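Local coordinates for protein type II restriction enzyme MspI (Moraxella sp., PDB 1SA3) that cuts double-stranded DNA after the first cytosine of the palindromic sequence 5'-CCGG-3', leaving fragments with 5'-phosphates, at residues R181-C186 with D223-D228; K43-L48 with D75-V80; L116-S121 with I205-I210. All coordinates share one frame; numbering follows the deposited sequence.

Contact 1 of 3, residues R181-C186 with D223-D228; sequences RFIRWC and DDYVSD
Ile183 and Val226 face each other where helices 179-188 and 222-234 cross, and the apolar part of the contact gathers around them. Both side chains leave their helices directed at the opposite segment, and Ile183 CG2 rests 4.1 Å from Val226 CG2. The same isoleucine methyl, the branch anti to the backbone N, also touches the Tyr225 ring, 3.9 Å from CE2. Tyr225 sends its hydroxyl on to the C-terminal carboxylate of Gly262.

The charged part lies beside this apolar patch. Arg184 leaves its helix with CG anti to the backbone N (chi1 -171°) and bends about its CG-CD bond, and NH2 donates to Asp223 OD1 at 2.9 Å. A single N-H makes this salt bridge. It arrives on the anti side of OD1, tilted somewhat out of the carboxylate plane. The guanidinium and carboxylate planes stand 87° apart, so the pairing runs through one nitrogen rather than being the coplanar two-pronged kind. Val226 CG2 lies over one face of the guanidinium, toward its rim, 4.0 Å from Arg184 NH2, joining the two zones. The other carboxylate oxygen of Asp223 pairs with Lys193, so two basic groups hold this acid.

With segment axes 9.7 Å apart and directions 130° apart, this is a steep helix-helix crossing, mostly buried, in which helix 222-234 also lays Tyr225 against strand 203-210 of the central sheet of the PDDEXK nuclease fold.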
# COMPACT_ATOMS: atom_id res chain seq x y z
N ARG E 181 15.61 -1.97 -2.57
CA ARG E 181 15.59 -0.89 -1.60
C ARG E 181 14.65 0.21 -2.08
O ARG E 181 13.89 0.77 -1.30
CB ARG E 181 16.99 -0.32 -1.39
CG ARG E 181 17.82 -1.10 -0.37
CD ARG E 181 19.27 -0.65 -0.40
NE ARG E 181 19.92 -1.01 -1.66
CZ ARG E 181 21.19 -0.74 -1.95
NH1 ARG E 181 21.94 -0.10 -1.07
NH2 ARG E 181 21.70 -1.12 -3.11
N PHE E 182 14.71 0.52 -3.38
CA PHE E 182 13.86 1.55 -3.96
C PHE E 182 12.38 1.23 -3.75
O PHE E 182 11.60 2.06 -3.28
CB PHE E 182 14.14 1.67 -5.47
CG PHE E 182 13.55 2.91 -6.11
CD1 PHE E 182 14.32 4.06 -6.25
CD2 PHE E 182 12.25 2.91 -6.60
CE1 PHE E 182 13.81 5.19 -6.89
CE2 PHE E 182 11.73 4.04 -7.24
CZ PHE E 182 12.51 5.18 -7.39
N ILE E 183 11.98 0.00 -4.08
CA ILE E 183 10.59 -0.40 -3.93
C ILE E 183 10.15 -0.42 -2.47
O ILE E 183 9.12 0.15 -2.11
CB ILE E 183 10.34 -1.79 -4.52
CG1 ILE E 183 10.69 -1.80 -6.01
CG2 ILE E 183 8.87 -2.17 -4.34
CD1 ILE E 183 10.86 -3.18 -6.59
N ARG E 184 10.93 -1.08 -1.63
CA ARG E 184 10.60 -1.18 -0.21
C ARG E 184 10.51 0.20 0.44
O ARG E 184 9.59 0.47 1.21
CB ARG E 184 11.65 -2.05 0.51
CG ARG E 184 11.30 -2.40 1.94
CD ARG E 184 12.36 -3.33 2.54
NE ARG E 184 12.43 -4.62 1.86
CZ ARG E 184 11.59 -5.63 2.07
NH1 ARG E 184 10.61 -5.52 2.95
NH2 ARG E 184 11.74 -6.77 1.39
N TRP E 185 11.44 1.09 0.10
CA TRP E 185 11.41 2.42 0.69
C TRP E 185 10.21 3.23 0.21
O TRP E 185 9.58 3.95 0.99
CB TRP E 185 12.70 3.18 0.39
CG TRP E 185 12.72 4.52 1.04
CD1 TRP E 185 13.13 4.82 2.31
CD2 TRP E 185 12.22 5.74 0.49
NE1 TRP E 185 12.91 6.15 2.58
CE2 TRP E 185 12.36 6.74 1.48
CE3 TRP E 185 11.67 6.09 -0.75
CZ2 TRP E 185 11.96 8.07 1.27
CZ3 TRP E 185 11.28 7.41 -0.96
CH2 TRP E 185 11.42 8.38 0.04
N CYS E 186 9.88 3.12 -1.07
CA CYS E 186 8.75 3.86 -1.62
C CYS E 186 7.42 3.51 -0.94
O CYS E 186 6.61 4.40 -0.68
CB CYS E 186 8.60 3.59 -3.12
SG CYS E 186 9.68 4.61 -4.15
N ASP E 223 7.70 -8.39 1.57
CA ASP E 223 8.59 -9.25 0.79
C ASP E 223 7.96 -9.67 -0.53
O ASP E 223 8.57 -9.53 -1.59
CB ASP E 223 8.98 -10.51 1.58
CG ASP E 223 10.05 -10.24 2.63
OD1 ASP E 223 10.55 -9.10 2.71
OD2 ASP E 223 10.37 -11.18 3.39
N ASP E 224 6.73 -10.18 -0.47
CA ASP E 224 6.04 -10.62 -1.67
C ASP E 224 5.73 -9.49 -2.64
O ASP E 224 5.83 -9.66 -3.86
CB ASP E 224 4.75 -11.36 -1.32
CG ASP E 224 5.01 -12.67 -0.60
OD1 ASP E 224 6.18 -13.11 -0.58
OD2 ASP E 224 4.06 -13.26 -0.06
N TYR E 225 5.35 -8.34 -2.10
CA TYR E 225 5.04 -7.20 -2.96
C TYR E 225 6.29 -6.84 -3.76
O TYR E 225 6.23 -6.63 -4.97
CB TYR E 225 4.60 -6.00 -2.13
CG TYR E 225 4.33 -4.76 -2.96
CD1 TYR E 225 3.11 -4.59 -3.63
CD2 TYR E 225 5.30 -3.76 -3.08
CE1 TYR E 225 2.87 -3.45 -4.40
CE2 TYR E 225 5.06 -2.62 -3.86
CZ TYR E 225 3.85 -2.47 -4.51
OH TYR E 225 3.60 -1.34 -5.26
N VAL E 226 7.42 -6.77 -3.06
CA VAL E 226 8.69 -6.44 -3.71
C VAL E 226 9.02 -7.46 -4.80
O VAL E 226 9.36 -7.09 -5.92
CB VAL E 226 9.85 -6.39 -2.68
CG1 VAL E 226 11.20 -6.24 -3.39
CG2 VAL E 226 9.64 -5.23 -1.71
N SER E 227 8.91 -8.74 -4.46
CA SER E 227 9.18 -9.79 -5.44
C SER E 227 8.30 -9.62 -6.67
O SER E 227 8.77 -9.75 -7.80
CB SER E 227 8.92 -11.17 -4.84
OG SER E 227 9.83 -11.43 -3.78
N ASP E 228 7.02 -9.31 -6.45
CA ASP E 228 6.10 -9.12 -7.57
C ASP E 228 6.53 -7.96 -8.46
O ASP E 228 6.54 -8.09 -9.69
CB ASP E 228 4.67 -8.86 -7.07
CG ASP E 228 4.06 -10.07 -6.39
OD1 ASP E 228 4.55 -11.20 -6.59
OD2 ASP E 228 3.06 -9.89 -5.65

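Contact 2 of 3, residues K43-L48 with D75-V80; sequences KDIESL and DNIIDV
An N-capped helix start meets a strand edge here: Asp44, the N-cap of helix 45-51, lies with its CA 3.3 Å from Val80 O in a nearly straight CA-H...O contact (165°). The Asp44 side chain turns back over its own helix. With CG held between the backbone N and the carbonyl carbon (chi1 45°), OD2 takes the Ser47 N-H at 2.7 Å, nearly along its C-O axis, and the Ser47 hydroxyl at 2.8 Å from above the carboxylate plane. The N-H of Ile45, the first of the helix, is instead bridged to the strand by a water, which accepts from Ile45 N and donates to Asp79 OD1.

The rest of the contact is largely apolar. Leu48 CD2 presses on Val80 CG2 at 3.6 Å, the two side chains crossing at about a right angle, and also meets Ile77 CD1 at 4.2 Å. Ile45 lies along the strand backbone, with CD1 4.3 Å from Ile77 CG2.

Strand 77-84, an outermost strand of the mixed sheet, pairs with strand 100-106, the pairing interrupted by a classic beta bulge where Thr105 stands opposite two residues, Ile78 and Asp79; Val80 packs on Ile102 and Phe104 there, while Leu48 and Ile77 extend the apolar layer to helix 57-69.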
# COMPACT_ATOMS: atom_id res chain seq x y z
N LYS E 43 -11.87 -6.70 14.75
CA LYS E 43 -12.15 -5.90 15.94
C LYS E 43 -11.83 -6.63 17.24
O LYS E 43 -11.25 -6.06 18.16
CB LYS E 43 -13.62 -5.47 15.95
CG LYS E 43 -13.97 -4.47 17.04
CD LYS E 43 -15.45 -4.13 16.99
CE LYS E 43 -15.76 -2.93 17.87
NZ LYS E 43 -15.00 -1.73 17.41
N ASP E 44 -12.22 -7.90 17.31
CA ASP E 44 -11.98 -8.72 18.48
C ASP E 44 -11.99 -10.19 18.10
O ASP E 44 -12.32 -10.55 16.97
CB ASP E 44 -13.04 -8.44 19.55
CG ASP E 44 -14.44 -8.38 18.97
OD1 ASP E 44 -15.17 -7.44 19.33
OD2 ASP E 44 -14.79 -9.25 18.16
N ILE E 45 -11.62 -11.05 19.04
CA ILE E 45 -11.58 -12.47 18.76
C ILE E 45 -12.96 -13.00 18.35
O ILE E 45 -13.07 -13.90 17.53
CB ILE E 45 -11.04 -13.26 19.97
CG1 ILE E 45 -10.82 -14.72 19.58
CG2 ILE E 45 -11.99 -13.13 21.15
CD1 ILE E 45 -9.77 -14.92 18.51
N GLU E 46 -14.02 -12.42 18.92
CA GLU E 46 -15.37 -12.86 18.56
C GLU E 46 -15.63 -12.58 17.07
O GLU E 46 -16.11 -13.45 16.34
CB GLU E 46 -16.42 -12.14 19.40
CG GLU E 46 -16.56 -12.61 20.84
CD GLU E 46 -15.33 -12.33 21.69
OE1 GLU E 46 -14.68 -11.28 21.48
OE2 GLU E 46 -15.02 -13.16 22.58
N SER E 47 -15.31 -11.37 16.63
CA SER E 47 -15.53 -10.98 15.23
C SER E 47 -14.71 -11.84 14.28
O SER E 47 -15.21 -12.32 13.27
CB SER E 47 -15.17 -9.51 15.02
OG SER E 47 -16.04 -8.65 15.73
N LEU E 48 -13.43 -12.02 14.60
CA LEU E 48 -12.57 -12.81 13.72
C LEU E 48 -13.06 -14.24 13.59
O LEU E 48 -13.11 -14.78 12.48
CB LEU E 48 -11.12 -12.79 14.23
CG LEU E 48 -10.11 -13.54 13.36
CD1 LEU E 48 -10.22 -13.09 11.90
CD2 LEU E 48 -8.71 -13.27 13.90
N ASP E 75 -6.22 -20.85 14.41
CA ASP E 75 -6.27 -21.58 15.68
C ASP E 75 -5.19 -21.22 16.69
O ASP E 75 -5.31 -21.55 17.87
CB ASP E 75 -6.23 -23.09 15.42
CG ASP E 75 -7.48 -23.60 14.75
OD1 ASP E 75 -8.57 -23.05 15.02
OD2 ASP E 75 -7.38 -24.57 13.96
N ASN E 76 -4.15 -20.53 16.26
CA ASN E 76 -3.09 -20.15 17.18
C ASN E 76 -3.34 -18.77 17.78
O ASN E 76 -2.64 -18.33 18.69
CB ASN E 76 -1.72 -20.18 16.47
CG ASN E 76 -1.33 -21.58 15.99
OD1 ASN E 76 -1.95 -22.58 16.36
ND2 ASN E 76 -0.28 -21.67 15.17
N ILE E 77 -4.35 -18.08 17.25
CA ILE E 77 -4.69 -16.74 17.73
C ILE E 77 -5.61 -16.81 18.94
O ILE E 77 -6.71 -17.36 18.87
CB ILE E 77 -5.36 -15.93 16.60
CG1 ILE E 77 -4.41 -15.84 15.40
CG2 ILE E 77 -5.71 -14.53 17.11
CD1 ILE E 77 -5.06 -15.35 14.13
N ILE E 78 -5.16 -16.23 20.05
CA ILE E 78 -5.94 -16.22 21.28
C ILE E 78 -6.74 -14.94 21.43
O ILE E 78 -7.81 -14.95 22.03
CB ILE E 78 -5.02 -16.39 22.52
CG1 ILE E 78 -4.22 -17.69 22.40
CG2 ILE E 78 -5.85 -16.38 23.79
CD1 ILE E 78 -5.06 -18.94 22.15
N ASP E 79 -6.23 -13.84 20.90
CA ASP E 79 -6.93 -12.58 20.99
C ASP E 79 -6.51 -11.66 19.85
O ASP E 79 -5.41 -11.81 19.30
CB ASP E 79 -6.67 -11.91 22.33
CG ASP E 79 -7.64 -10.78 22.62
OD1 ASP E 79 -8.76 -10.80 22.07
OD2 ASP E 79 -7.30 -9.88 23.41
N VAL E 80 -7.38 -10.73 19.51
CA VAL E 80 -7.12 -9.79 18.43
C VAL E 80 -7.80 -8.47 18.73
O VAL E 80 -8.85 -8.43 19.37
CB VAL E 80 -7.68 -10.30 17.08
CG1 VAL E 80 -7.15 -9.44 15.94
CG2 VAL E 80 -7.33 -11.76 16.87
O HOH W 1 -11.08 -9.80 21.83

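Contact 3 of 3, residues L116-S121 with I205-I210; sequences LNIKHS and IRFQVI. With nucleotides of chain A.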
# COMPACT_ATOMS: atom_id res chain seq x y z
N LEU E 116 -0.61 -1.64 8.95
CA LEU E 116 -1.18 -1.83 7.62
C LEU E 116 -1.31 -0.56 6.81
O LEU E 116 -1.46 0.53 7.35
CB LEU E 116 -2.60 -2.41 7.75
CG LEU E 116 -2.94 -3.51 8.76
CD1 LEU E 116 -4.46 -3.51 8.98
CD2 LEU E 116 -2.47 -4.87 8.26
N ASN E 117 -1.27 -0.73 5.49
CA ASN E 117 -1.50 0.38 4.58
C ASN E 117 -2.71 -0.12 3.79
O ASN E 117 -2.69 -1.22 3.25
CB ASN E 117 -0.32 0.62 3.64
CG ASN E 117 -0.58 1.77 2.67
OD1 ASN E 117 -1.11 1.56 1.59
ND2 ASN E 117 -0.24 2.99 3.08
N ILE E 118 -3.77 0.68 3.74
CA ILE E 118 -5.00 0.27 3.06
C ILE E 118 -5.46 1.27 2.03
O ILE E 118 -5.54 2.46 2.31
CB ILE E 118 -6.13 0.07 4.09
CG1 ILE E 118 -5.63 -0.81 5.24
CG2 ILE E 118 -7.36 -0.57 3.42
CD1 ILE E 118 -6.62 -0.97 6.40
N LYS E 119 -5.79 0.78 0.83
CA LYS E 119 -6.26 1.64 -0.24
C LYS E 119 -7.39 0.98 -1.02
O LYS E 119 -7.65 -0.22 -0.88
CB LYS E 119 -5.14 1.93 -1.25
CG LYS E 119 -3.96 2.69 -0.72
CD LYS E 119 -2.93 2.91 -1.84
CE LYS E 119 -1.62 3.44 -1.29
NZ LYS E 119 -1.82 4.67 -0.46
N HIS E 120 -8.08 1.79 -1.82
CA HIS E 120 -9.15 1.29 -2.68
C HIS E 120 -8.86 1.90 -4.05
O HIS E 120 -8.34 3.01 -4.15
CB HIS E 120 -10.53 1.75 -2.20
CG HIS E 120 -10.94 3.10 -2.72
ND1 HIS E 120 -10.35 4.27 -2.29
CD2 HIS E 120 -11.89 3.45 -3.62
CE1 HIS E 120 -10.91 5.29 -2.92
NE2 HIS E 120 -11.85 4.82 -3.73
N SER E 121 -9.20 1.16 -5.10
CA SER E 121 -8.97 1.63 -6.46
C SER E 121 -9.78 0.79 -7.42
O SER E 121 -10.15 -0.34 -7.10
CB SER E 121 -7.49 1.50 -6.83
OG SER E 121 -7.26 1.91 -8.17
N ILE E 205 -2.79 -3.72 1.76
CA ILE E 205 -4.13 -4.20 1.47
C ILE E 205 -4.71 -3.33 0.36
O ILE E 205 -4.77 -2.12 0.49
CB ILE E 205 -5.03 -4.09 2.73
CG1 ILE E 205 -4.44 -4.95 3.85
CG2 ILE E 205 -6.46 -4.54 2.41
CD1 ILE E 205 -5.23 -4.90 5.16
N ARG E 206 -5.12 -3.97 -0.73
CA ARG E 206 -5.69 -3.25 -1.86
C ARG E 206 -7.07 -3.77 -2.23
O ARG E 206 -7.21 -4.88 -2.74
CB ARG E 206 -4.77 -3.38 -3.08
CG ARG E 206 -3.37 -2.84 -2.89
CD ARG E 206 -3.36 -1.34 -2.67
NE ARG E 206 -2.00 -0.82 -2.56
CZ ARG E 206 -1.10 -0.85 -3.54
NH1 ARG E 206 -1.42 -1.38 -4.72
NH2 ARG E 206 0.11 -0.37 -3.35
N PHE E 207 -8.09 -2.96 -1.97
CA PHE E 207 -9.47 -3.32 -2.31
C PHE E 207 -9.75 -2.84 -3.73
O PHE E 207 -9.49 -1.69 -4.07
CB PHE E 207 -10.46 -2.63 -1.38
CG PHE E 207 -10.56 -3.25 -0.03
CD1 PHE E 207 -9.90 -2.70 1.06
CD2 PHE E 207 -11.33 -4.39 0.16
CE1 PHE E 207 -10.01 -3.28 2.33
CE2 PHE E 207 -11.44 -4.98 1.42
CZ PHE E 207 -10.78 -4.42 2.50
N GLN E 208 -10.24 -3.75 -4.56
CA GLN E 208 -10.60 -3.38 -5.91
C GLN E 208 -12.08 -3.01 -5.83
O GLN E 208 -12.93 -3.85 -5.51
CB GLN E 208 -10.40 -4.55 -6.87
CG GLN E 208 -10.72 -4.20 -8.31
CD GLN E 208 -10.38 -5.32 -9.26
OE1 GLN E 208 -10.70 -6.48 -9.00
NE2 GLN E 208 -9.75 -4.98 -10.37
N VAL E 209 -12.37 -1.75 -6.10
CA VAL E 209 -13.73 -1.24 -6.03
C VAL E 209 -14.09 -0.56 -7.33
O VAL E 209 -13.43 0.40 -7.74
CB VAL E 209 -13.85 -0.22 -4.88
CG1 VAL E 209 -15.27 0.31 -4.80
CG2 VAL E 209 -13.45 -0.88 -3.56
N ILE E 210 -15.13 -1.06 -7.99
CA ILE E 210 -15.57 -0.51 -9.26
C ILE E 210 -17.03 -0.08 -9.18
O ILE E 210 -17.88 -0.81 -8.67
CB ILE E 210 -15.38 -1.54 -10.39
CG1 ILE E 210 -13.91 -1.96 -10.47
CG2 ILE E 210 -15.79 -0.93 -11.73
CD1 ILE E 210 -13.61 -3.05 -11.47
P DG A 6 -7.02 5.70 -2.02
OP1 DG A 6 -7.79 4.60 -1.38
OP2 DG A 6 -5.63 5.44 -2.49
O5' DG A 6 -7.84 6.29 -3.24
C5' DG A 6 -7.34 6.21 -4.58
C4' DG A 6 -8.18 7.07 -5.49
O4' DG A 6 -7.64 8.41 -5.39
C3' DG A 6 -8.05 6.68 -6.95
O3' DG A 6 -9.17 5.98 -7.48
C2' DG A 6 -7.90 7.99 -7.70
C1' DG A 6 -7.56 9.04 -6.66
N9 DG A 6 -6.17 9.40 -6.91
C8 DG A 6 -5.04 8.94 -6.25
N7 DG A 6 -3.93 9.32 -6.82
C5 DG A 6 -4.33 10.11 -7.90
C6 DG A 6 -3.57 10.79 -8.89
O6 DG A 6 -2.34 10.83 -9.03
N1 DG A 6 -4.39 11.47 -9.79
C2 DG A 6 -5.77 11.48 -9.75
N2 DG A 6 -6.39 12.19 -10.72
N3 DG A 6 -6.49 10.85 -8.84
C4 DG A 6 -5.71 10.19 -7.95
P DG A 7 -8.96 5.07 -8.78
OP1 DG A 7 -10.12 4.15 -8.84
OP2 DG A 7 -7.58 4.52 -8.82
O5' DG A 7 -9.07 6.13 -9.96
C5' DG A 7 -10.14 7.06 -9.98
C4' DG A 7 -10.12 7.86 -11.26
O4' DG A 7 -8.96 8.73 -11.26
C3' DG A 7 -10.02 6.99 -12.52
O3' DG A 7 -10.87 7.50 -13.54
C2' DG A 7 -8.56 7.14 -12.93
C1' DG A 7 -8.23 8.54 -12.46
N9 DG A 7 -6.81 8.72 -12.17
C8 DG A 7 -6.10 8.15 -11.15
N7 DG A 7 -4.82 8.44 -11.19
C5 DG A 7 -4.69 9.26 -12.30
C6 DG A 7 -3.54 9.88 -12.87
O6 DG A 7 -2.36 9.82 -12.48
N1 DG A 7 -3.86 10.63 -14.00
C2 DG A 7 -5.13 10.76 -14.52
N2 DG A 7 -5.25 11.53 -15.62
N3 DG A 7 -6.21 10.19 -14.01
C4 DG A 7 -5.92 9.46 -12.91
O HOH W 2 -2.13 -0.75 0.17
O HOH W 3 0.51 0.67 -0.77
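His120 and Phe207 pair in a parallel register, and the histidine side chain runs from the strand pair to the DNA backbone. Its CB lies 4.2 Å from Val209 CG2. The first torsion (chi1 86°) puts CG between the backbone N and the carbonyl carbon, which turns the ring toward the phosphate of DG6 of chain A. From there ND1 donates to OP1 at 2.7 Å, with the oxygen near the ring plane, and CE1 comes to 3.2 Å from O5'. The backbone N of His120 donates to the same OP1 at 2.9 Å, so one residue grips this oxygen twice. Ser121 OG donates to OP2 of DG7 of chain A at 2.7 Å.

Five backbone bonds join the strands; the last, from Val209 N to Ser121 O, is 2.8 Å long. On the face of His120 and Phe207, Ile118 CG2 meets the phenyl edge at CE1, 3.9 Å away. On the other face Lys119 and Arg206 run side by side, and a water links Arg206 NH2 to Asn117 OD1. Asn117 ND2 donates to the carbonyl of Lys97, and Arg206 NH1 forms a salt bridge with the C-terminal carboxylate of Gly262.

Ile118 N donates to Asp99, a ligand of the sodium ion. Helix 23-41 covers the His120 and Phe207 face, while strands 100-106 and 213-221 flank the pair in the mixed sheet.

Contact 3 forms the centre of the mixed sheet, contact 2 packs a helix start on its outermost strand, 77-84, and contact 1 is a helix pair beside it. Contacts 1 and 3 are buried; contact 2 is partly buried and more peripheral. Contacts 2 and 3 reach the same sheet, though their nearest atoms are about 10 Å apart. Contacts 1 and 3 touch by packing, Tyr225 OH lying 4.1 Å from Arg206 NH2, and strand 203-210 follows helix 179-188. The chemistry changes with place: regular backbone pairing and phosphate binding in contact 3, a small apolar core with one salt bridge in contact 1, and a capped helix end with a bridging water in contact 2, whose nearest atom is about 20 Å from the DNA.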